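Long-range contacts in hypothetical protein XAC2396 (Xanthomonas axonopodis pv. citri, PDB 2G3W), which is of unknown function but has a compact fold built around a variation of the PD-(D/E)XK nuclease motif: residues Asn128-Leu134 and Pro174-Pro180; Leu84-Asp88 and Ala111-Trp115; Leu27-Gln31 and Arg43-Phe47. One frame throughout, in Å; residues are numbered along the deposited sequence.

Overall arrangement
The three contacts follow one another along the chain in the order 3, 2, 1; contacts 1 and 3 reach the same mixed sheet, while contact 2 joins a loop to a helix beside it. Contact 1 pairs strand 129-133 with the end of the chain. Contact 2 holds helix 110-123 against the loop before helix 89-98, and its centre is about 12 Å from that of contact 1; Trp115 and Thr112 pack on Val131 and Glu133. Contact 3, where helix 37-49 lies against strand 21-31, has its centre about 20 Å from the centres of both others, across the middle of the chain, yet Leu45 of its helix touches Leu134 of contact 1.

Contact 1 (Asn128-Leu134 and Pro174-Pro180); sequences NLRVIEL and PMVRQAP
Segments 128-134 and 174-180 run antiparallel, their end-to-end directions 174° apart, with Glu133 and Met175 forming a hydrogen-bonded pair and Ile132 and Val176 a non-hydrogen-bonded one. Glu133 N gives its hydrogen to Met175 O at 2.8 Å, and Met175 N returns an almost straight bond to Glu133 O. Farther along, Val131 N bonds to Gln178 O at 2.9 Å. Arg177 and Gln178 both face Val131 in a classic beta bulge: Val131 O accepts Gln178 N at 3.3 Å and, weakly, Arg177 N. The extra residue shifts the register by one. From the bulge, Arg177 sends NH2 to Glu133 OE1 in a salt bridge of 2.6 Å, approaching on the syn side but 33° out of the carboxylate plane. The extended Glu133 chain, with CG anti to its N (chi1 171°), carries the carboxylate to the guanidinium edge; Arg177 NH1 bonds Tyr22 O of the second subunit. Over a face of the Arg130 guanidinium lies Pro180 CD, 3.8 Å from NH2, while Arg130 NE bridges to Glu101. Water 1 joins Leu129 O to Gln178 NE2, which also bonds Met123 O; Gln178 OE1 bonds Asn24 ND2 of the second subunit. Leu134 CD2 packs on Pro174 CB at 3.7 Å.

Contact 2 (Leu84-Asp88 and Ala111-Trp115); sequences LGQPD and ATETW
Gln86 reaches from its loop across the face of Trp115 to the first turn of helix 110-123, and this one side chain makes the tight part of the contact. Its CG sits over the five-membered ring in a CH-pi contact, 3.7 Å from the centroid and 19° off the ring normal, with Trp115 CG itself 3.5 Å away. The two side chains run antiparallel past one another, the amide plane 25° from that of the indole. A bend at chi2 turns the amide toward the helix, where Gln86 NE2 donates to Thr112 OG1 at 2.8 Å, the hydroxyl lying 21° out of the amide plane. Thr112 OG1 is also bonded to Gly108 N, in the turn that leads from strand 101-106 into the helix; the loop 85-88 likewise links a strand, 78-84, to helix 89-98, whose N-cap is Asp88. Two strand-to-helix connections of the fold thus meet here. Toward the surface the fit is looser. Pro87 O and Trp115 NE1 are 3.8 Å apart, joined through water 2, which accepts from Trp115 NE1 at 3.0 Å and lies in plane at the indole edge. Gln86 OE1 lies 3.4 Å from Ala111 O, two acceptors that cannot bond, and near the Ala111 methyl.

Contact 3 (Leu27-Gln31 and Arg43-Phe47); sequences LTLAQ and RLLAF
Leu27 spreads both its methyls over one face of the Phe47 ring. CD1 stands 3.9 Å from the ring centroid, 16° off the normal, in a CH-pi contact, and Leu27 CD2 lies nearer the far end, 3.7 Å from Phe47 CZ. Leu27 CD1 also meets Leu44 CD1 at 3.8 Å, and that Leu44 methyl is shared with Leu29 CD1, whose side chain crosses that of Leu44 at about a right angle. With its CG anti to the backbone N, Leu44 places CD1 against CD1 of both strand leucines. The other Leu29 methyl, CD2, rests over a face of the Arg43 guanidinium, 4.0 Å from NH1. At the edge of the same group Arg43 NH2 makes a weak bond to Ala30 O, 3.0 Å long with an angle of 122° at the hydrogen. Water 3 accepts from both Ala30 N and Arg43 NH1.

Around this shell, the axes of the segments 43-47 and 27-31 approach to 10.8 Å, at 148° between their N-to-C directions, so the helix runs roughly antiparallel to the strand, over a face of the sheet, with Leu44 also on Ala10 of strand 6-16. The bend of the Arg43 chain at chi3 brings the guanidinium to the strand, and a salt bridge from NE to Glu35 secures it. Phe57 touches Leu27, Leu29, Arg43 and Phe47, and His25 meets the Phe47 ring edge-to-face. The helix is therefore joined to the strand by apolar packing at its Phe47 end, while at Arg43 a charge probably balanced at least in part by Glu35 also reaches the strand backbone, directly and through water.

Contact 1 (Asn128-Leu134 and Pro174-Pro180)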
ATOM      1  N   ASN A 128      11.286  -6.677  -6.762  1.00 30.86           N
ATOM      2  CA  ASN A 128      12.087  -5.575  -6.223  1.00 32.43           C
ATOM      3  C   ASN A 128      11.607  -4.251  -6.785  1.00 32.19           C
ATOM      4  O   ASN A 128      12.328  -3.253  -6.801  1.00 32.84           O
ATOM      5  CB  ASN A 128      13.572  -5.792  -6.523  1.00 32.35           C
ATOM      6  CG  ASN A 128      13.890  -5.787  -8.031  1.00 34.05           C
ATOM      7  OD1 ASN A 128      13.081  -6.211  -8.855  1.00 32.75           O
ATOM      8  ND2 ASN A 128      15.093  -5.321  -8.380  1.00 34.87           N
ATOM      9  N   LEU A 129      10.372  -4.252  -7.244  1.00 31.96           N
ATOM     10  CA  LEU A 129       9.765  -3.086  -7.857  1.00 32.12           C
ATOM     11  C   LEU A 129       8.799  -2.405  -6.904  1.00 31.92           C
ATOM     12  O   LEU A 129       8.019  -3.063  -6.232  1.00 31.28           O
ATOM     13  CB  LEU A 129       9.014  -3.531  -9.119  1.00 32.78           C
ATOM     14  CG  LEU A 129       8.171  -2.490  -9.875  1.00 35.20           C
ATOM     15  CD1 LEU A 129       9.020  -1.325 -10.344  1.00 30.83           C
ATOM     16  CD2 LEU A 129       7.531  -3.210 -11.076  1.00 31.08           C
ATOM     17  N   ARG A 130       8.886  -1.082  -6.823  1.00 31.75           N
ATOM     18  CA  ARG A 130       7.905  -0.257  -6.120  1.00 31.57           C
ATOM     19  C   ARG A 130       7.192   0.643  -7.138  1.00 31.39           C
ATOM     20  O   ARG A 130       7.842   1.347  -7.916  1.00 33.51           O
ATOM     21  CB  ARG A 130       8.627   0.604  -5.046  1.00 30.75           C
ATOM     22  CG  ARG A 130       7.710   1.539  -4.255  1.00 31.02           C
ATOM     23  CD  ARG A 130       8.556   2.389  -3.236  1.00 30.78           C
ATOM     24  NE  ARG A 130       9.129   1.473  -2.259  1.00 39.10           N
ATOM     25  CZ  ARG A 130       8.478   0.961  -1.216  1.00 38.22           C
ATOM     26  NH1 ARG A 130       7.205   1.274  -0.961  1.00 42.71           N
ATOM     27  NH2 ARG A 130       9.098   0.113  -0.440  1.00 38.53           N
ATOM     28  N   VAL A 131       5.865   0.613  -7.178  1.00 31.33           N
ATOM     29  CA  VAL A 131       5.137   1.472  -8.096  1.00 32.00           C
ATOM     30  C   VAL A 131       4.258   2.351  -7.247  1.00 33.11           C
ATOM     31  O   VAL A 131       3.515   1.862  -6.371  1.00 32.62           O
ATOM     32  CB  VAL A 131       4.270   0.680  -9.146  1.00 32.86           C
ATOM     33  CG1 VAL A 131       3.456   1.700 -10.041  1.00 32.21           C
ATOM     34  CG2 VAL A 131       5.160  -0.202 -10.015  1.00 30.99           C
ATOM     35  N   ILE A 132       4.404   3.660  -7.438  1.00 34.76           N
ATOM     36  CA  ILE A 132       3.522   4.604  -6.765  1.00 36.88           C
ATOM     37  C   ILE A 132       2.827   5.541  -7.751  1.00 37.07           C
ATOM     38  O   ILE A 132       3.337   5.810  -8.864  1.00 37.55           O
ATOM     39  CB  ILE A 132       4.213   5.402  -5.649  1.00 37.04           C
ATOM     40  CG1 ILE A 132       5.097   6.472  -6.192  1.00 39.60           C
ATOM     41  CG2 ILE A 132       4.999   4.486  -4.617  1.00 39.40           C
ATOM     42  CD1 ILE A 132       5.255   7.569  -5.196  1.00 47.01           C
ATOM     43  N   GLU A 133       1.642   5.999  -7.355  1.00 36.14           N
ATOM     44  CA  GLU A 133       0.888   6.933  -8.187  1.00 36.15           C
ATOM     45  C   GLU A 133       0.551   8.167  -7.356  1.00 35.56           C
ATOM     46  O   GLU A 133       0.077   8.044  -6.220  1.00 35.12           O
ATOM     47  CB  GLU A 133      -0.404   6.322  -8.707  1.00 36.20           C
ATOM     48  CG  GLU A 133      -1.241   7.402  -9.370  1.00 40.22           C
ATOM     49  CD  GLU A 133      -2.376   6.875 -10.187  1.00 45.09           C
ATOM     50  OE1 GLU A 133      -2.556   5.642 -10.251  1.00 48.96           O
ATOM     51  OE2 GLU A 133      -3.085   7.704 -10.808  1.00 52.66           O
ATOM     52  N   LEU A 134       0.802   9.333  -7.950  1.00 34.89           N
ATOM     53  CA  LEU A 134       0.442  10.611  -7.361  1.00 34.81           C
ATOM     54  C   LEU A 134      -0.738  11.210  -8.124  1.00 33.95           C
ATOM     55  O   LEU A 134      -0.789  11.133  -9.342  1.00 34.75           O
ATOM     56  CB  LEU A 134       1.627  11.556  -7.482  1.00 33.14           C
ATOM     57  CG  LEU A 134       2.979  11.011  -7.030  1.00 35.88           C
ATOM     58  CD1 LEU A 134       4.117  12.065  -7.307  1.00 35.73           C
ATOM     59  CD2 LEU A 134       2.926  10.601  -5.545  1.00 34.99           C
ATOM     60  N   PRO A 174       0.459   9.527  -1.619  1.00 34.86           N
ATOM     61  CA  PRO A 174       0.890   8.652  -2.718  1.00 35.57           C
ATOM     62  C   PRO A 174       0.215   7.299  -2.630  1.00 34.90           C
ATOM     63  O   PRO A 174      -0.001   6.779  -1.530  1.00 35.62           O
ATOM     64  CB  PRO A 174       2.392   8.542  -2.518  1.00 34.61           C
ATOM     65  CG  PRO A 174       2.747   9.860  -1.747  1.00 35.19           C
ATOM     66  CD  PRO A 174       1.592   9.998  -0.809  1.00 35.32           C
HETATM   67  N   MSE A 175      -0.196   6.773  -3.768  1.00 34.12           N
HETATM   68  CA  MSE A 175      -0.836   5.479  -3.787  1.00 35.73           C
HETATM   69  C   MSE A 175       0.204   4.395  -4.131  1.00 34.36           C
HETATM   70  O   MSE A 175       0.843   4.448  -5.155  1.00 33.59           O
HETATM   71  CB  MSE A 175      -2.082   5.474  -4.716  1.00 35.15           C
HETATM   72  CG  MSE A 175      -2.559   4.080  -5.120  1.00 42.69           C
HETATM   73 SE   MSE A 175      -3.312   3.095  -3.623  0.80 58.73          SE
HETATM   74  CE  MSE A 175      -3.399   1.301  -4.551  1.00 42.77           C
ATOM     75  N   VAL A 176       0.359   3.411  -3.254  1.00 33.52           N
ATOM     76  CA  VAL A 176       1.326   2.350  -3.512  1.00 33.48           C
ATOM     77  C   VAL A 176       0.647   1.206  -4.302  1.00 33.14           C
ATOM     78  O   VAL A 176      -0.154   0.459  -3.748  1.00 34.16           O
ATOM     79  CB  VAL A 176       1.944   1.846  -2.212  1.00 34.16           C
ATOM     80  CG1 VAL A 176       3.008   0.805  -2.507  1.00 33.87           C
ATOM     81  CG2 VAL A 176       2.558   3.039  -1.422  1.00 32.89           C
ATOM     82  N   ARG A 177       0.925   1.120  -5.601  1.00 32.16           N
ATOM     83  CA  ARG A 177       0.440   0.032  -6.441  1.00 32.07           C
ATOM     84  C   ARG A 177       1.195  -1.272  -6.214  1.00 31.18           C
ATOM     85  O   ARG A 177       0.657  -2.336  -6.404  1.00 30.38           O
ATOM     86  CB  ARG A 177       0.576   0.421  -7.927  1.00 32.68           C
ATOM     87  CG  ARG A 177      -0.173   1.704  -8.316  1.00 36.30           C
ATOM     88  CD  ARG A 177      -1.661   1.456  -8.410  1.00 39.26           C
ATOM     89  NE  ARG A 177      -2.377   2.575  -9.066  1.00 41.79           N
ATOM     90  CZ  ARG A 177      -3.701   2.715  -9.049  1.00 43.89           C
ATOM     91  NH1 ARG A 177      -4.451   1.827  -8.407  1.00 43.38           N
ATOM     92  NH2 ARG A 177      -4.291   3.738  -9.669  1.00 41.67           N
ATOM     93  N   GLN A 178       2.470  -1.192  -5.863  1.00 30.60           N
ATOM     94  CA  GLN A 178       3.263  -2.398  -5.646  1.00 30.62           C
ATOM     95  C   GLN A 178       4.431  -2.014  -4.770  1.00 31.21           C
ATOM     96  O   GLN A 178       4.946  -0.929  -4.940  1.00 31.02           O
ATOM     97  CB  GLN A 178       3.790  -2.924  -6.986  1.00 29.98           C
ATOM     98  CG  GLN A 178       4.397  -4.334  -6.872  1.00 33.05           C
ATOM     99  CD  GLN A 178       4.579  -5.050  -8.201  1.00 30.28           C
ATOM    100  OE1 GLN A 178       3.700  -5.016  -9.045  1.00 32.33           O
ATOM    101  NE2 GLN A 178       5.707  -5.749  -8.359  1.00 29.66           N
ATOM    102  N   ALA A 179       4.836  -2.873  -3.833  1.00 32.14           N
ATOM    103  CA  ALA A 179       6.049  -2.614  -3.053  1.00 33.33           C
ATOM    104  C   ALA A 179       6.836  -3.912  -2.923  1.00 35.05           C
ATOM    105  O   ALA A 179       6.223  -4.975  -2.905  1.00 35.53           O
ATOM    106  CB  ALA A 179       5.687  -2.045  -1.675  1.00 33.64           C
ATOM    107  N   PRO A 180       8.192  -3.846  -2.857  1.00 35.59           N
ATOM    108  CA  PRO A 180       8.980  -5.065  -2.607  1.00 37.13           C
ATOM    109  C   PRO A 180       8.570  -5.812  -1.329  1.00 38.96           C
ATOM    110  O   PRO A 180       8.180  -5.185  -0.349  1.00 38.38           O
ATOM    111  CB  PRO A 180      10.423  -4.555  -2.433  1.00 36.66           C
ATOM    112  CG  PRO A 180      10.462  -3.192  -3.000  1.00 36.09           C
ATOM    113  CD  PRO A 180       9.038  -2.656  -3.084  1.00 35.70           C
TER
HETATM  114  O   HOH W   1       7.770  -5.742  -6.474  1.00 31.80           O

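Contact 2 (Leu84-Asp88 and Ala111-Trp115)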
ATOM      1  N   LEU A  84      10.450   8.486 -13.404  1.00 33.21           N
ATOM      2  CA  LEU A  84       9.194   9.201 -13.264  1.00 33.57           C
ATOM      3  C   LEU A  84       8.377   8.896 -14.483  1.00 34.64           C
ATOM      4  O   LEU A  84       8.926   8.586 -15.555  1.00 34.11           O
ATOM      5  CB  LEU A  84       9.366  10.722 -13.103  1.00 33.08           C
ATOM      6  CG  LEU A  84      10.473  11.123 -12.096  1.00 35.05           C
ATOM      7  CD1 LEU A  84      10.772  12.606 -12.228  1.00 37.98           C
ATOM      8  CD2 LEU A  84      10.098  10.747 -10.680  1.00 33.43           C
ATOM      9  N   GLY A  85       7.069   8.958 -14.322  1.00 35.61           N
ATOM     10  CA  GLY A  85       6.172   8.779 -15.467  1.00 36.33           C
ATOM     11  C   GLY A  85       5.698   7.360 -15.677  1.00 37.59           C
ATOM     12  O   GLY A  85       5.409   6.598 -14.724  1.00 37.06           O
ATOM     13  N   GLN A  86       5.618   7.001 -16.957  1.00 39.04           N
ATOM     14  CA  GLN A  86       5.048   5.759 -17.371  1.00 40.22           C
ATOM     15  C   GLN A  86       6.078   5.040 -18.217  1.00 40.56           C
ATOM     16  O   GLN A  86       5.870   4.912 -19.446  1.00 40.21           O
ATOM     17  CB  GLN A  86       3.869   6.055 -18.296  1.00 40.78           C
ATOM     18  CG  GLN A  86       2.614   5.439 -17.874  1.00 45.54           C
ATOM     19  CD  GLN A  86       1.676   6.484 -17.375  1.00 50.66           C
ATOM     20  OE1 GLN A  86       0.775   6.875 -18.113  1.00 52.39           O
ATOM     21  NE2 GLN A  86       1.885   6.980 -16.137  1.00 47.93           N
ATOM     22  N   PRO A  87       7.183   4.566 -17.607  1.00 40.02           N
ATOM     23  CA  PRO A  87       8.161   3.858 -18.458  1.00 39.84           C
ATOM     24  C   PRO A  87       7.620   2.643 -19.190  1.00 39.34           C
ATOM     25  O   PRO A  87       6.781   1.917 -18.669  1.00 39.78           O
ATOM     26  CB  PRO A  87       9.245   3.420 -17.462  1.00 40.05           C
ATOM     27  CG  PRO A  87       8.699   3.599 -16.161  1.00 38.54           C
ATOM     28  CD  PRO A  87       7.650   4.653 -16.218  1.00 39.04           C
ATOM     29  N   ASP A  88       8.115   2.409 -20.397  1.00 39.24           N
ATOM     30  CA  ASP A  88       7.695   1.240 -21.122  1.00 39.98           C
ATOM     31  C   ASP A  88       8.222  -0.039 -20.465  1.00 39.55           C
ATOM     32  O   ASP A  88       9.060  -0.001 -19.545  1.00 38.49           O
ATOM     33  CB  ASP A  88       8.004   1.366 -22.633  1.00 40.55           C
ATOM     34  CG  ASP A  88       9.493   1.164 -22.985  1.00 42.69           C
ATOM     35  OD1 ASP A  88      10.341   0.842 -22.123  1.00 44.86           O
ATOM     36  OD2 ASP A  88       9.804   1.278 -24.177  1.00 44.55           O
ATOM     37  N   ALA A 111      -4.400   8.203 -17.534  1.00 37.14           N
ATOM     38  CA  ALA A 111      -3.369   7.457 -18.259  1.00 37.65           C
ATOM     39  C   ALA A 111      -2.609   6.506 -17.333  1.00 37.60           C
ATOM     40  O   ALA A 111      -2.267   5.381 -17.721  1.00 38.21           O
ATOM     41  CB  ALA A 111      -2.401   8.416 -18.919  1.00 38.10           C
ATOM     42  N   THR A 112      -2.292   6.984 -16.136  1.00 37.79           N
ATOM     43  CA  THR A 112      -1.563   6.195 -15.161  1.00 37.48           C
ATOM     44  C   THR A 112      -2.410   5.054 -14.572  1.00 37.14           C
ATOM     45  O   THR A 112      -1.895   3.959 -14.372  1.00 36.63           O
ATOM     46  CB  THR A 112      -1.003   7.078 -14.042  1.00 37.11           C
ATOM     47  OG1 THR A 112      -0.168   8.104 -14.606  1.00 38.93           O
ATOM     48  CG2 THR A 112      -0.179   6.250 -13.061  1.00 37.93           C
ATOM     49  N   GLU A 113      -3.689   5.308 -14.300  1.00 37.03           N
ATOM     50  CA  GLU A 113      -4.615   4.225 -13.901  1.00 37.30           C
ATOM     51  C   GLU A 113      -4.796   3.181 -15.015  1.00 37.01           C
ATOM     52  O   GLU A 113      -4.749   1.982 -14.766  1.00 36.26           O
ATOM     53  CB  GLU A 113      -5.985   4.784 -13.517  1.00 37.74           C
ATOM     54  CG  GLU A 113      -7.020   3.660 -13.236  0.50 38.54           C
ATOM     55  CD  GLU A 113      -8.294   4.177 -12.623  0.50 40.47           C
ATOM     56  OE1 GLU A 113      -9.014   4.947 -13.303  0.50 42.19           O
ATOM     57  OE2 GLU A 113      -8.572   3.815 -11.459  0.50 39.02           O
ATOM     58  N   THR A 114      -4.990   3.639 -16.242  1.00 37.34           N
ATOM     59  CA  THR A 114      -5.101   2.716 -17.369  1.00 37.40           C
ATOM     60  C   THR A 114      -3.816   1.887 -17.571  1.00 36.68           C
ATOM     61  O   THR A 114      -3.882   0.661 -17.724  1.00 36.52           O
ATOM     62  CB  THR A 114      -5.517   3.436 -18.640  1.00 38.03           C
ATOM     63  OG1 THR A 114      -4.512   4.401 -18.978  1.00 43.50           O
ATOM     64  CG2 THR A 114      -6.830   4.138 -18.401  1.00 35.36           C
ATOM     65  N   TRP A 115      -2.673   2.551 -17.521  1.00 36.12           N
ATOM     66  CA  TRP A 115      -1.361   1.894 -17.537  1.00 36.30           C
ATOM     67  C   TRP A 115      -1.269   0.803 -16.442  1.00 35.87           C
ATOM     68  O   TRP A 115      -0.943  -0.358 -16.722  1.00 36.08           O
ATOM     69  CB  TRP A 115      -0.249   2.921 -17.358  1.00 36.10           C
ATOM     70  CG  TRP A 115       1.135   2.328 -17.200  1.00 37.51           C
ATOM     71  CD1 TRP A 115       1.975   1.918 -18.195  1.00 39.43           C
ATOM     72  CD2 TRP A 115       1.853   2.145 -15.967  1.00 38.30           C
ATOM     73  NE1 TRP A 115       3.165   1.459 -17.656  1.00 39.70           N
ATOM     74  CE2 TRP A 115       3.112   1.584 -16.293  1.00 39.55           C
ATOM     75  CE3 TRP A 115       1.532   2.348 -14.626  1.00 37.22           C
ATOM     76  CZ2 TRP A 115       4.061   1.252 -15.324  1.00 40.06           C
ATOM     77  CZ3 TRP A 115       2.488   2.010 -13.649  1.00 39.36           C
ATOM     78  CH2 TRP A 115       3.730   1.462 -14.010  1.00 39.22           C
TER
HETATM   79  O   HOH W   2       5.425  -0.190 -18.718  1.00 44.06           O

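Contact 3 (Leu27-Gln31 and Arg43-Phe47)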
ATOM      1  N   LEU A  27      19.692  21.423  -2.398  1.00 32.53           N
ATOM      2  CA  LEU A  27      19.689  20.800  -3.706  1.00 32.41           C
ATOM      3  C   LEU A  27      19.803  21.799  -4.861  1.00 32.40           C
ATOM      4  O   LEU A  27      19.426  22.957  -4.725  1.00 32.36           O
ATOM      5  CB  LEU A  27      18.388  19.988  -3.890  1.00 32.09           C
ATOM      6  CG  LEU A  27      18.142  18.865  -2.873  1.00 32.53           C
ATOM      7  CD1 LEU A  27      16.868  18.185  -3.232  1.00 33.27           C
ATOM      8  CD2 LEU A  27      19.284  17.858  -2.823  1.00 35.64           C
ATOM      9  N   THR A  28      20.289  21.286  -5.988  1.00 32.14           N
ATOM     10  CA  THR A  28      20.386  21.969  -7.262  1.00 32.23           C
ATOM     11  C   THR A  28      19.791  21.041  -8.295  1.00 33.64           C
ATOM     12  O   THR A  28      20.110  19.840  -8.308  1.00 34.82           O
ATOM     13  CB  THR A  28      21.887  22.241  -7.552  1.00 32.58           C
ATOM     14  OG1 THR A  28      22.241  23.489  -6.945  1.00 32.57           O
ATOM     15  CG2 THR A  28      22.210  22.257  -9.042  1.00 31.20           C
ATOM     16  N   LEU A  29      18.878  21.574  -9.117  1.00 33.87           N
ATOM     17  CA  LEU A  29      18.206  20.802 -10.165  1.00 34.07           C
ATOM     18  C   LEU A  29      18.321  21.516 -11.476  1.00 34.05           C
ATOM     19  O   LEU A  29      17.952  22.695 -11.578  1.00 34.78           O
ATOM     20  CB  LEU A  29      16.708  20.575  -9.853  1.00 33.53           C
ATOM     21  CG  LEU A  29      16.283  19.760  -8.644  1.00 32.48           C
ATOM     22  CD1 LEU A  29      16.142  20.706  -7.449  1.00 31.16           C
ATOM     23  CD2 LEU A  29      14.947  19.080  -8.967  1.00 30.94           C
ATOM     24  N   ALA A  30      18.874  20.823 -12.468  1.00 34.79           N
ATOM     25  CA  ALA A  30      18.957  21.367 -13.820  1.00 35.15           C
ATOM     26  C   ALA A  30      17.657  20.993 -14.506  1.00 35.30           C
ATOM     27  O   ALA A  30      17.393  19.830 -14.678  1.00 36.76           O
ATOM     28  CB  ALA A  30      20.133  20.768 -14.578  1.00 34.93           C
ATOM     29  N   GLN A  31      16.850  21.968 -14.893  1.00 36.30           N
ATOM     30  CA  GLN A  31      15.591  21.677 -15.596  1.00 36.22           C
ATOM     31  C   GLN A  31      15.815  21.602 -17.111  1.00 36.93           C
ATOM     32  O   GLN A  31      16.093  22.610 -17.753  1.00 36.36           O
ATOM     33  CB  GLN A  31      14.532  22.736 -15.303  1.00 35.93           C
ATOM     34  CG  GLN A  31      13.180  22.422 -15.959  1.00 34.48           C
ATOM     35  CD  GLN A  31      12.057  23.315 -15.450  1.00 34.93           C
ATOM     36  OE1 GLN A  31      12.284  24.220 -14.655  1.00 34.13           O
ATOM     37  NE2 GLN A  31      10.832  23.048 -15.905  1.00 33.54           N
ATOM     38  N   ARG A  43      10.068  15.519  -9.513  1.00 31.71           N
ATOM     39  CA  ARG A  43      11.416  15.042  -9.187  1.00 32.51           C
ATOM     40  C   ARG A  43      11.869  15.536  -7.814  1.00 32.29           C
ATOM     41  O   ARG A  43      12.498  14.809  -7.045  1.00 32.42           O
ATOM     42  CB  ARG A  43      12.459  15.529 -10.182  1.00 34.19           C
ATOM     43  CG  ARG A  43      12.443  14.963 -11.584  1.00 39.73           C
ATOM     44  CD  ARG A  43      13.945  15.005 -12.037  1.00 42.46           C
ATOM     45  NE  ARG A  43      14.276  16.339 -12.567  1.00 39.80           N
ATOM     46  CZ  ARG A  43      15.414  16.992 -12.411  1.00 42.35           C
ATOM     47  NH1 ARG A  43      16.397  16.519 -11.641  1.00 43.19           N
ATOM     48  NH2 ARG A  43      15.538  18.187 -12.985  1.00 41.56           N
ATOM     49  N   LEU A  44      11.599  16.805  -7.524  1.00 32.71           N
ATOM     50  CA  LEU A  44      11.906  17.347  -6.205  1.00 32.27           C
ATOM     51  C   LEU A  44      11.131  16.583  -5.125  1.00 32.32           C
ATOM     52  O   LEU A  44      11.700  16.172  -4.117  1.00 32.28           O
ATOM     53  CB  LEU A  44      11.596  18.844  -6.147  1.00 32.66           C
ATOM     54  CG  LEU A  44      11.985  19.510  -4.840  1.00 32.85           C
ATOM     55  CD1 LEU A  44      13.525  19.430  -4.655  1.00 33.17           C
ATOM     56  CD2 LEU A  44      11.469  20.927  -4.818  1.00 32.75           C
ATOM     57  N   LEU A  45       9.832  16.401  -5.327  1.00 31.47           N
ATOM     58  CA  LEU A  45       9.027  15.594  -4.405  1.00 32.38           C
ATOM     59  C   LEU A  45       9.614  14.166  -4.239  1.00 31.66           C
ATOM     60  O   LEU A  45       9.625  13.619  -3.120  1.00 31.74           O
ATOM     61  CB  LEU A  45       7.536  15.558  -4.858  1.00 31.98           C
ATOM     62  CG  LEU A  45       6.592  14.637  -4.079  1.00 32.96           C
ATOM     63  CD1 LEU A  45       6.458  15.001  -2.632  1.00 33.34           C
ATOM     64  CD2 LEU A  45       5.221  14.577  -4.757  1.00 33.65           C
ATOM     65  N   ALA A  46      10.061  13.565  -5.348  1.00 31.60           N
ATOM     66  CA  ALA A  46      10.626  12.207  -5.330  1.00 31.81           C
ATOM     67  C   ALA A  46      11.867  12.139  -4.464  1.00 31.83           C
ATOM     68  O   ALA A  46      12.050  11.197  -3.675  1.00 31.12           O
ATOM     69  CB  ALA A  46      10.936  11.718  -6.732  1.00 32.86           C
ATOM     70  N   PHE A  47      12.727  13.142  -4.612  1.00 32.06           N
ATOM     71  CA  PHE A  47      13.871  13.226  -3.750  1.00 32.62           C
ATOM     72  C   PHE A  47      13.418  13.223  -2.273  1.00 32.88           C
ATOM     73  O   PHE A  47      13.938  12.458  -1.455  1.00 33.76           O
ATOM     74  CB  PHE A  47      14.748  14.448  -4.118  1.00 32.21           C
ATOM     75  CG  PHE A  47      16.091  14.431  -3.429  1.00 31.47           C
ATOM     76  CD1 PHE A  47      16.178  14.707  -2.087  1.00 32.62           C
ATOM     77  CD2 PHE A  47      17.255  14.092  -4.124  1.00 31.70           C
ATOM     78  CE1 PHE A  47      17.411  14.666  -1.408  1.00 31.46           C
ATOM     79  CE2 PHE A  47      18.512  14.074  -3.456  1.00 34.29           C
ATOM     80  CZ  PHE A  47      18.570  14.345  -2.105  1.00 32.83           C
TER
HETATM   81  O   HOH W   3      19.031  18.073 -12.129  1.00 32.74           O